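Local coordinates for takeout-like protein 1 (PDB 3E8T) that binds ubiquinone-8 in an internal pocket and probably carries lipophilic ligands in insects, at residues K183-S186 and E187-K191; I205-F208 and L209-P213. All coordinates share one frame; numbering follows the deposited sequence. Where two conformers were deposited one is given.

Contact 1: K183-S186 and E187-K191; sequences KQVS and EEFGK. With UQ8 (Ubiquinone-8), chain B.
One wall of the ubiquinone-8 pocket is formed here by the first turns of helix 182-211, in the JHBP-type fold of the takeout family. S186, F189 and G190 belong to the pocket and meet the isoprenoid tail near its far end. S186 CB lies 3.3 Å from the methyl C35 of the ubiquinone. G190, with no side chain, lets its CA come within 3.6 Å of C33. F189 adds its CB beside C38. The backbone bonds run i to i+4, from K183 O with E187 N to S186 O with G190 N. The last is the least straight, with an N-H...O angle of 136°. K183 O takes a second donor: S186 OG lies between its own backbone N and carbonyl carbon (chi1 76°) and turns back to bond that oxygen at 2.7 Å. The hydroxyl bonds within the helix, while CB touches the tail. The F189 ring has E188 CB over the centre of one face and V185 CG1 at its edge, in plane. F49 meets this ring with nearly parallel planes. On the outer side, in one of the two conformers of E187, its OE2 is 4.4 Å from K183 NZ, beyond a salt bridge; the lysine pairs with D151. E188 OE1 bonds S52. A water joins E188 OE2 to Q184, with Q184 NE2 2.9 Å from the water oxygen.

Contact 2: I205-F208 and L209-P213; sequences IKHF and LAKVP. With UQ8 (Ubiquinone-8), chain B.
I205 and L209, one helical turn apart, line the headgroup end of the ubiquinone-8 pocket at the end of helix 182-211 in this JHBP-type fold. The two side chains lie side by side and point the same way, with I205 CG2 4.0 Å from L209 CD1. Both branches of L209 approach the quinone ring methyl C1M, CD1 to 3.2 Å, which is tight. I205 uses two branches: CG2 also reaches C1M, and CD1 touches the tail at C12, 3.5 Å away. I205 CG1 stands beside the backbone N (chi1 -53°), and CD1 extends from it toward the tail. F143 of strand 139-153 touches both residues.

The backbone bonds change as the helix ends. L209 N to I205 O is almost straight, with an N-H...O angle of 174°. A210 N still bonds K206 O. F208 O then takes K211 N from above its carbonyl plane, an i to i+3 bond, and V212 N only weakly.

Polar side-chain ends look outside the two segments. K206 NZ bonds F143 O, while H207 NE2 and K211 NZ both bond H34, at O and ND1 respectively. K211 CD also makes an off-centre CH-pi contact with the H207 ring.

A second CH-pi contact involves F208, whose ring also meets F27 edge-to-face. V212 CG2 sits over one face of the F208 ring, offset toward the rim and 4.0 Å from the centroid.

Overall arrangement
Both contacts lie on the long helix 182-211, contact 1 near its start and contact 2 at its end. They follow in series along the chain and fall on opposite sides of the chain's centre. Their centres are 32 Å apart and their nearest atoms about 16 Å, so they do not touch. The bound ubiquinone-8 joins them: residues 183-191 meet the far part of its isoprenoid tail, and residues 205-213 meet the quinone methyl and the second isoprene unit. The same helix thus reaches the extended ligand near both of its ends, inside a fold built largely of long antiparallel strands. This layout is consistent with a carrier for long lipophilic molecules.

Contact 1: K183-S186 and E187-K191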
ATOM      1  N   LYS A 183      17.164   3.950   4.228  1.00 10.39           N
ATOM      2  CA  LYS A 183      16.187   4.974   4.524  1.00 10.63           C
ATOM      3  C   LYS A 183      16.121   6.024   3.417  1.00  9.82           C
ATOM      4  O   LYS A 183      15.062   6.393   2.932  1.00 10.19           O
ATOM      5  CB  LYS A 183      16.473   5.624   5.891  1.00 12.05           C
ATOM      6  CG  LYS A 183      15.478   6.661   6.329  1.00 13.19           C
ATOM      7  CD  LYS A 183      14.103   6.126   6.538  1.00 13.45           C
ATOM      8  CE  LYS A 183      13.207   7.240   7.068  1.00 16.37           C
ATOM      9  NZ  LYS A 183      11.870   6.672   7.342  1.00 18.53           N
ATOM     10  N   GLN A 184      17.292   6.474   2.964  1.00  9.03           N
ATOM     11  CA  GLN A 184      17.354   7.419   1.866  1.00  9.76           C
ATOM     12  C   GLN A 184      16.682   6.830   0.616  1.00 10.19           C
ATOM     13  O   GLN A 184      15.961   7.523  -0.087  1.00 10.89           O
ATOM     14  CB  GLN A 184      18.803   7.773   1.575  1.00 10.24           C
ATOM     15  CG  GLN A 184      18.961   8.666   0.384  1.00 10.24           C
ATOM     16  CD  GLN A 184      20.370   9.158   0.166  1.00 10.93           C
ATOM     17  OE1 GLN A 184      21.310   8.544   0.648  1.00 10.93           O
ATOM     18  NE2 GLN A 184      20.502  10.198  -0.603  1.00 11.82           N
ATOM     19  N   VAL A 185      16.977   5.551   0.303  1.00  9.82           N
ATOM     20  CA  VAL A 185      16.386   4.924  -0.858  1.00  9.87           C
ATOM     21  C   VAL A 185      14.872   4.884  -0.724  1.00 10.68           C
ATOM     22  O   VAL A 185      14.151   5.161  -1.689  1.00 10.95           O
ATOM     23  CB  VAL A 185      17.013   3.516  -1.051  1.00 11.57           C
ATOM     24  CG1 VAL A 185      16.263   2.752  -2.157  1.00 12.58           C
ATOM     25  CG2 VAL A 185      18.492   3.665  -1.438  1.00 13.11           C
ATOM     26  N   SER A 186      14.359   4.569   0.477  1.00 10.49           N
ATOM     27  CA  SER A 186      12.913   4.548   0.666  1.00 10.89           C
ATOM     28  C   SER A 186      12.296   5.939   0.432  1.00 11.12           C
ATOM     29  O   SER A 186      11.202   6.050  -0.132  1.00 12.48           O
ATOM     30  CB  SER A 186      12.521   4.012   2.035  1.00 12.47           C
ATOM     31  OG  SER A 186      12.729   4.946   3.092  1.00 13.36           O
ATOM     32  N   GLU A 187      12.975   6.995   0.865  1.00 11.97           N
ATOM     33  CA  GLU A 187      12.428   8.355   0.684  0.50 12.84           C
ATOM     34  C   GLU A 187      12.506   8.805  -0.763  1.00 13.23           C
ATOM     35  O   GLU A 187      11.658   9.537  -1.240  1.00 16.22           O
ATOM     36  CB  GLU A 187      13.146   9.378   1.579  0.50 13.89           C
ATOM     37  CG  GLU A 187      12.812   9.229   3.033  0.50 13.77           C
ATOM     38  CD  GLU A 187      12.902  10.537   3.860  0.50 15.89           C
ATOM     39  OE1 GLU A 187      12.910  11.729   3.365  0.50 17.52           O
ATOM     40  OE2 GLU A 187      12.923  10.302   5.101  0.50 19.47           O
ATOM     41  N   GLU A 188      13.497   8.368  -1.503  1.00 12.15           N
ATOM     42  CA  GLU A 188      13.608   8.723  -2.919  1.00 12.80           C
ATOM     43  C   GLU A 188      12.604   8.020  -3.801  1.00 12.52           C
ATOM     44  O   GLU A 188      12.077   8.622  -4.724  1.00 14.62           O
ATOM     45  CB  GLU A 188      14.987   8.382  -3.446  1.00 13.79           C
ATOM     46  CG  GLU A 188      16.022   9.345  -3.002  1.00 16.38           C
ATOM     47  CD  GLU A 188      16.051  10.649  -3.791  1.00 18.62           C
ATOM     48  OE1 GLU A 188      15.247  10.862  -4.710  1.00 21.66           O
ATOM     49  OE2 GLU A 188      16.888  11.492  -3.436  1.00 22.49           O
ATOM     50  N   PHE A 189      12.336   6.749  -3.527  1.00 12.10           N
ATOM     51  CA  PHE A 189      11.637   5.909  -4.515  1.00 12.92           C
ATOM     52  C   PHE A 189      10.386   5.249  -4.002  1.00 13.70           C
ATOM     53  O   PHE A 189       9.730   4.548  -4.757  1.00 15.05           O
ATOM     54  CB  PHE A 189      12.589   4.849  -5.052  1.00 13.79           C
ATOM     55  CG  PHE A 189      13.856   5.421  -5.621  1.00 12.71           C
ATOM     56  CD1 PHE A 189      13.809   6.340  -6.674  1.00 13.27           C
ATOM     57  CD2 PHE A 189      15.086   5.124  -5.060  1.00 15.48           C
ATOM     58  CE1 PHE A 189      14.956   6.894  -7.149  1.00 14.31           C
ATOM     59  CE2 PHE A 189      16.249   5.682  -5.585  1.00 16.11           C
ATOM     60  CZ  PHE A 189      16.158   6.588  -6.614  1.00 14.83           C
ATOM     61  N   GLY A 190      10.041   5.431  -2.739  1.00 12.73           N
ATOM     62  CA  GLY A 190       8.876   4.724  -2.212  1.00 13.07           C
ATOM     63  C   GLY A 190       7.567   5.193  -2.776  1.00 14.22           C
ATOM     64  O   GLY A 190       6.631   4.389  -2.920  1.00 14.54           O
ATOM     65  N   LYS A 191       7.448   6.468  -3.101  1.00 13.47           N
ATOM     66  CA  LYS A 191       6.142   7.010  -3.513  1.00 15.34           C
ATOM     67  C   LYS A 191       5.510   6.285  -4.711  1.00 14.43           C
ATOM     68  O   LYS A 191       4.333   5.933  -4.652  1.00 14.55           O
ATOM     69  CB  LYS A 191       6.244   8.514  -3.777  1.00 18.21           C
ATOM     70  CG  LYS A 191       4.942   9.175  -4.160  1.00 20.14           C
ATOM     71  CD  LYS A 191       5.037  10.715  -4.290  1.00 23.47           C
ATOM     72  CE  LYS A 191       3.706  11.408  -4.673  1.00 28.23           C
ATOM     73  NZ  LYS A 191       2.542  10.960  -3.834  1.00 34.10           N
TER
HETATM   74  C45 UQ8 B 221      16.161  -1.258  -8.085  1.00 41.01           C
HETATM   75  C44 UQ8 B 221      16.593  -0.079  -7.210  1.00 39.34           C
HETATM   76  C46 UQ8 B 221      18.097  -0.007  -7.199  1.00 40.20           C
HETATM   77  C43 UQ8 B 221      16.059  -0.162  -5.792  1.00 39.20           C
HETATM   78  C42 UQ8 B 221      14.569  -0.537  -5.774  1.00 36.40           C
HETATM   79  C41 UQ8 B 221      13.748   0.634  -6.298  1.00 33.97           C
HETATM   80  C39 UQ8 B 221      12.526   0.845  -5.430  1.00 33.04           C
HETATM   81  C40 UQ8 B 221      11.117   0.828  -6.018  1.00 37.10           C
HETATM   82  C38 UQ8 B 221      12.685   1.130  -4.100  1.00 29.04           C
HETATM   83  C37 UQ8 B 221      11.643   1.335  -3.208  1.00 27.70           C
HETATM   84  C36 UQ8 B 221      12.282   1.298  -1.820  1.00 27.10           C
HETATM   85  C34 UQ8 B 221      11.265   1.327  -0.694  1.00 26.04           C
HETATM   86  C35 UQ8 B 221      11.778   1.095   0.574  1.00 27.64           C
HETATM   87  C33 UQ8 B 221       9.906   1.496  -0.952  1.00 24.02           C
HETATM   88  C32 UQ8 B 221       8.856   1.581  -0.044  1.00 27.74           C
HETATM   89  C31 UQ8 B 221       7.562   1.114  -0.762  1.00 25.98           C
HETATM   90  C29 UQ8 B 221       6.303   1.314   0.068  1.00 27.81           C
HETATM   91  C30 UQ8 B 221       6.080   2.647   0.852  1.00 29.58           C
HETATM   92  C28 UQ8 B 221       5.350   0.303   0.132  1.00 30.30           C
HETATM   93  C27 UQ8 B 221       4.165   0.360   0.855  1.00 29.80           C
HETATM   94  C26 UQ8 B 221       3.055  -0.470   0.193  1.00 29.70           C
HETATM   95  C24 UQ8 B 221       1.841  -0.592   1.120  1.00 29.29           C
HETATM   96  C25 UQ8 B 221       1.924  -1.424   2.412  1.00 31.99           C
HETATM   97  C23 UQ8 B 221       0.671   0.057   0.793  1.00 28.86           C
HETATM   98  C22 UQ8 B 221      -0.529   0.050   1.510  1.00 31.24           C
HETATM   99  C21 UQ8 B 221      -1.536   1.024   0.900  1.00 33.40           C
HETATM  100  C19 UQ8 B 221      -2.737   1.360   1.787  1.00 34.02           C
HETATM  101  C20 UQ8 B 221      -3.609   2.466   1.196  1.00 34.05           C
HETATM  102  C18 UQ8 B 221      -3.547   0.126   2.207  1.00 35.70           C
HETATM  103  C17 UQ8 B 221      -4.795   0.521   3.010  1.00 38.34           C
HETATM  104  C16 UQ8 B 221      -5.363  -0.639   3.844  1.00 42.71           C
HETATM  105  C14 UQ8 B 221      -6.777  -0.279   4.289  1.00 45.11           C
HETATM  106  C15 UQ8 B 221      -7.077   1.168   4.721  1.00 46.33           C
HETATM  107  C13 UQ8 B 221      -7.802  -1.223   4.283  1.00 46.25           C
HETATM  108  C12 UQ8 B 221      -9.107  -0.923   4.663  1.00 46.77           C
HETATM  109  C11 UQ8 B 221      -9.881  -2.133   5.226  1.00 49.12           C
HETATM  110  C9  UQ8 B 221     -11.017  -1.687   6.165  1.00 50.96           C
HETATM  111  C10 UQ8 B 221     -11.391  -0.208   5.975  1.00 51.64           C
HETATM  112  C8  UQ8 B 221     -12.223  -2.596   5.943  1.00 51.26           C
HETATM  113  C7  UQ8 B 221     -13.392  -1.881   5.260  1.00 62.77           C
HETATM  114  C6  UQ8 B 221     -14.277  -1.076   6.243  1.00 52.06           C
HETATM  115  C1  UQ8 B 221     -14.694   0.213   5.891  1.00 54.07           C
HETATM  116  C1M UQ8 B 221     -14.287   0.728   4.660  1.00 59.53           C
HETATM  117  C2  UQ8 B 221     -15.493   0.988   6.741  1.00 54.90           C
HETATM  118  O2  UQ8 B 221     -15.863   2.122   6.427  1.00 50.23           O
HETATM  119  C3  UQ8 B 221     -15.898   0.476   7.964  1.00 53.03           C
HETATM  120  O3  UQ8 B 221     -16.677   1.231   8.789  1.00 53.28           O
HETATM  121  C3M UQ8 B 221     -18.052   1.077   8.441  1.00 57.12           C
HETATM  122  C4  UQ8 B 221     -15.496  -0.798   8.346  1.00 51.72           C
HETATM  123  O4  UQ8 B 221     -15.905  -1.285   9.556  1.00 54.07           O
HETATM  124  C4M UQ8 B 221     -15.568  -0.371  10.610  1.00 55.49           C
HETATM  125  C5  UQ8 B 221     -14.691  -1.567   7.494  1.00 57.52           C
HETATM  126  O5  UQ8 B 221     -14.358  -2.699   7.855  1.00 56.03           O
HETATM  127  O   HOH W   1      10.490   9.602   6.583  1.00 34.89           O
HETATM  128  O   HOH W   2      18.113  11.763  -1.142  1.00 15.09           O

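Contact 2: I205-F208 and L209-P213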
ATOM      1  N   ILE A 205     -11.772  -0.717  -1.957  1.00 15.76           N
ATOM      2  CA  ILE A 205     -12.562  -0.276  -0.782  1.00 15.61           C
ATOM      3  C   ILE A 205     -13.731   0.620  -1.212  1.00 14.79           C
ATOM      4  O   ILE A 205     -14.859   0.476  -0.699  1.00 15.79           O
ATOM      5  CB  ILE A 205     -11.722   0.427   0.280  1.00 17.41           C
ATOM      6  CG1 ILE A 205     -10.518  -0.400   0.721  1.00 21.37           C
ATOM      7  CG2 ILE A 205     -12.583   0.813   1.462  1.00 20.29           C
ATOM      8  CD1 ILE A 205      -9.449   0.501   1.476  1.00 23.02           C
ATOM      9  N   LYS A 206     -13.472   1.535  -2.130  1.00 14.25           N
ATOM     10  CA  LYS A 206     -14.521   2.397  -2.658  1.00 14.92           C
ATOM     11  C   LYS A 206     -15.667   1.595  -3.251  1.00 15.57           C
ATOM     12  O   LYS A 206     -16.845   1.854  -2.975  1.00 15.12           O
ATOM     13  CB  LYS A 206     -13.949   3.347  -3.688  1.00 15.23           C
ATOM     14  CG  LYS A 206     -14.951   4.204  -4.372  1.00 15.72           C
ATOM     15  CD  LYS A 206     -14.259   5.213  -5.295  1.00 17.90           C
ATOM     16  CE  LYS A 206     -15.187   5.895  -6.262  1.00 19.63           C
ATOM     17  NZ  LYS A 206     -16.297   6.629  -5.632  1.00 20.97           N
ATOM     18  N   HIS A 207     -15.338   0.618  -4.064  1.00 15.74           N
ATOM     19  CA  HIS A 207     -16.335  -0.250  -4.668  1.00 15.85           C
ATOM     20  C   HIS A 207     -17.147  -0.986  -3.620  1.00 16.60           C
ATOM     21  O   HIS A 207     -18.402  -1.079  -3.713  1.00 16.71           O
ATOM     22  CB  HIS A 207     -15.584  -1.256  -5.554  1.00 17.24           C
ATOM     23  CG  HIS A 207     -16.449  -2.313  -6.138  1.00 17.23           C
ATOM     24  ND1 HIS A 207     -17.399  -2.057  -7.103  1.00 21.11           N
ATOM     25  CD2 HIS A 207     -16.518  -3.631  -5.865  1.00 18.12           C
ATOM     26  CE1 HIS A 207     -17.998  -3.197  -7.417  1.00 20.30           C
ATOM     27  NE2 HIS A 207     -17.499  -4.160  -6.661  1.00 18.98           N
ATOM     28  N   PHE A 208     -16.459  -1.535  -2.633  1.00 15.86           N
ATOM     29  CA  PHE A 208     -17.137  -2.308  -1.576  1.00 17.31           C
ATOM     30  C   PHE A 208     -18.102  -1.426  -0.821  1.00 16.45           C
ATOM     31  O   PHE A 208     -19.291  -1.760  -0.627  1.00 16.41           O
ATOM     32  CB  PHE A 208     -16.071  -2.892  -0.620  1.00 19.97           C
ATOM     33  CG  PHE A 208     -16.633  -3.525   0.652  1.00 22.74           C
ATOM     34  CD1 PHE A 208     -17.115  -4.785   0.602  1.00 25.93           C
ATOM     35  CD2 PHE A 208     -16.667  -2.840   1.878  1.00 24.59           C
ATOM     36  CE1 PHE A 208     -17.634  -5.397   1.742  1.00 24.52           C
ATOM     37  CE2 PHE A 208     -17.179  -3.422   2.994  1.00 25.78           C
ATOM     38  CZ  PHE A 208     -17.667  -4.715   2.918  1.00 23.38           C
ATOM     39  N   LEU A 209     -17.640  -0.263  -0.379  1.00 15.23           N
ATOM     40  CA  LEU A 209     -18.524   0.631   0.370  1.00 16.00           C
ATOM     41  C   LEU A 209     -19.667   1.203  -0.447  1.00 17.71           C
ATOM     42  O   LEU A 209     -20.737   1.508   0.074  1.00 17.30           O
ATOM     43  CB  LEU A 209     -17.741   1.745   1.058  1.00 16.31           C
ATOM     44  CG  LEU A 209     -16.839   1.305   2.176  1.00 18.68           C
ATOM     45  CD1 LEU A 209     -15.984   2.480   2.610  1.00 20.31           C
ATOM     46  CD2 LEU A 209     -17.635   0.756   3.374  1.00 20.96           C
ATOM     47  N   ALA A 210     -19.488   1.312  -1.742  1.00 15.78           N
ATOM     48  CA  ALA A 210     -20.588   1.796  -2.607  1.00 17.50           C
ATOM     49  C   ALA A 210     -21.712   0.775  -2.767  1.00 19.05           C
ATOM     50  O   ALA A 210     -22.789   1.138  -3.206  1.00 21.11           O
ATOM     51  CB  ALA A 210     -20.047   2.237  -3.988  1.00 18.41           C
ATOM     52  N   LYS A 211     -21.466  -0.471  -2.410  1.00 17.61           N
ATOM     53  CA  LYS A 211     -22.466  -1.521  -2.567  1.00 19.28           C
ATOM     54  C   LYS A 211     -22.976  -2.097  -1.263  1.00 18.40           C
ATOM     55  O   LYS A 211     -23.950  -2.860  -1.305  1.00 22.56           O
ATOM     56  CB  LYS A 211     -21.935  -2.640  -3.462  1.00 19.59           C
ATOM     57  CG  LYS A 211     -20.960  -3.607  -2.819  1.00 18.33           C
ATOM     58  CD  LYS A 211     -20.099  -4.420  -3.806  1.00 19.89           C
ATOM     59  CE  LYS A 211     -20.944  -5.262  -4.741  1.00 21.21           C
ATOM     60  NZ  LYS A 211     -21.811  -6.303  -4.033  1.00 19.95           N
ATOM     61  N   VAL A 212     -22.423  -1.696  -0.118  1.00 19.39           N
ATOM     62  CA  VAL A 212     -22.856  -2.163   1.194  1.00 20.51           C
ATOM     63  C   VAL A 212     -23.488  -0.975   1.919  1.00 22.50           C
ATOM     64  O   VAL A 212     -22.838   0.022   2.146  1.00 22.77           O
ATOM     65  CB  VAL A 212     -21.718  -2.770   2.010  1.00 21.06           C
ATOM     66  CG1 VAL A 212     -22.259  -3.242   3.337  1.00 23.65           C
ATOM     67  CG2 VAL A 212     -21.108  -3.969   1.244  1.00 23.51           C
ATOM     68  N   PRO A 213     -24.792  -1.050   2.272  1.00 20.98           N
ATOM     69  CA  PRO A 213     -25.424   0.072   2.949  1.00 21.03           C
ATOM     70  C   PRO A 213     -24.664   0.414   4.214  1.00 21.14           C
ATOM     71  O   PRO A 213     -24.250  -0.483   4.944  1.00 21.26           O
ATOM     72  CB  PRO A 213     -26.816  -0.461   3.284  1.00 22.73           C
ATOM     73  CG  PRO A 213     -27.048  -1.561   2.317  1.00 23.03           C
ATOM     74  CD  PRO A 213     -25.719  -2.169   2.045  1.00 22.59           C
TER
HETATM   75  C45 UQ8 B 221      16.161  -1.258  -8.085  1.00 41.01           C
HETATM   76  C44 UQ8 B 221      16.593  -0.079  -7.210  1.00 39.34           C
HETATM   77  C46 UQ8 B 221      18.097  -0.007  -7.199  1.00 40.20           C
HETATM   78  C43 UQ8 B 221      16.059  -0.162  -5.792  1.00 39.20           C
HETATM   79  C42 UQ8 B 221      14.569  -0.537  -5.774  1.00 36.40           C
HETATM   80  C41 UQ8 B 221      13.748   0.634  -6.298  1.00 33.97           C
HETATM   81  C39 UQ8 B 221      12.526   0.845  -5.430  1.00 33.04           C
HETATM   82  C40 UQ8 B 221      11.117   0.828  -6.018  1.00 37.10           C
HETATM   83  C38 UQ8 B 221      12.685   1.130  -4.100  1.00 29.04           C
HETATM   84  C37 UQ8 B 221      11.643   1.335  -3.208  1.00 27.70           C
HETATM   85  C36 UQ8 B 221      12.282   1.298  -1.820  1.00 27.10           C
HETATM   86  C34 UQ8 B 221      11.265   1.327  -0.694  1.00 26.04           C
HETATM   87  C35 UQ8 B 221      11.778   1.095   0.574  1.00 27.64           C
HETATM   88  C33 UQ8 B 221       9.906   1.496  -0.952  1.00 24.02           C
HETATM   89  C32 UQ8 B 221       8.856   1.581  -0.044  1.00 27.74           C
HETATM   90  C31 UQ8 B 221       7.562   1.114  -0.762  1.00 25.98           C
HETATM   91  C29 UQ8 B 221       6.303   1.314   0.068  1.00 27.81           C
HETATM   92  C30 UQ8 B 221       6.080   2.647   0.852  1.00 29.58           C
HETATM   93  C28 UQ8 B 221       5.350   0.303   0.132  1.00 30.30           C
HETATM   94  C27 UQ8 B 221       4.165   0.360   0.855  1.00 29.80           C
HETATM   95  C26 UQ8 B 221       3.055  -0.470   0.193  1.00 29.70           C
HETATM   96  C24 UQ8 B 221       1.841  -0.592   1.120  1.00 29.29           C
HETATM   97  C25 UQ8 B 221       1.924  -1.424   2.412  1.00 31.99           C
HETATM   98  C23 UQ8 B 221       0.671   0.057   0.793  1.00 28.86           C
HETATM   99  C22 UQ8 B 221      -0.529   0.050   1.510  1.00 31.24           C
HETATM  100  C21 UQ8 B 221      -1.536   1.024   0.900  1.00 33.40           C
HETATM  101  C19 UQ8 B 221      -2.737   1.360   1.787  1.00 34.02           C
HETATM  102  C20 UQ8 B 221      -3.609   2.466   1.196  1.00 34.05           C
HETATM  103  C18 UQ8 B 221      -3.547   0.126   2.207  1.00 35.70           C
HETATM  104  C17 UQ8 B 221      -4.795   0.521   3.010  1.00 38.34           C
HETATM  105  C16 UQ8 B 221      -5.363  -0.639   3.844  1.00 42.71           C
HETATM  106  C14 UQ8 B 221      -6.777  -0.279   4.289  1.00 45.11           C
HETATM  107  C15 UQ8 B 221      -7.077   1.168   4.721  1.00 46.33           C
HETATM  108  C13 UQ8 B 221      -7.802  -1.223   4.283  1.00 46.25           C
HETATM  109  C12 UQ8 B 221      -9.107  -0.923   4.663  1.00 46.77           C
HETATM  110  C11 UQ8 B 221      -9.881  -2.133   5.226  1.00 49.12           C
HETATM  111  C9  UQ8 B 221     -11.017  -1.687   6.165  1.00 50.96           C
HETATM  112  C10 UQ8 B 221     -11.391  -0.208   5.975  1.00 51.64           C
HETATM  113  C8  UQ8 B 221     -12.223  -2.596   5.943  1.00 51.26           C
HETATM  114  C7  UQ8 B 221     -13.392  -1.881   5.260  1.00 62.77           C
HETATM  115  C6  UQ8 B 221     -14.277  -1.076   6.243  1.00 52.06           C
HETATM  116  C1  UQ8 B 221     -14.694   0.213   5.891  1.00 54.07           C
HETATM  117  C1M UQ8 B 221     -14.287   0.728   4.660  1.00 59.53           C
HETATM  118  C2  UQ8 B 221     -15.493   0.988   6.741  1.00 54.90           C
HETATM  119  O2  UQ8 B 221     -15.863   2.122   6.427  1.00 50.23           O
HETATM  120  C3  UQ8 B 221     -15.898   0.476   7.964  1.00 53.03           C
HETATM  121  O3  UQ8 B 221     -16.677   1.231   8.789  1.00 53.28           O
HETATM  122  C3M UQ8 B 221     -18.052   1.077   8.441  1.00 57.12           C
HETATM  123  C4  UQ8 B 221     -15.496  -0.798   8.346  1.00 51.72           C
HETATM  124  O4  UQ8 B 221     -15.905  -1.285   9.556  1.00 54.07           O
HETATM  125  C4M UQ8 B 221     -15.568  -0.371  10.610  1.00 55.49           C
HETATM  126  C5  UQ8 B 221     -14.691  -1.567   7.494  1.00 57.52           C
HETATM  127  O5  UQ8 B 221     -14.358  -2.699   7.855  1.00 56.03           O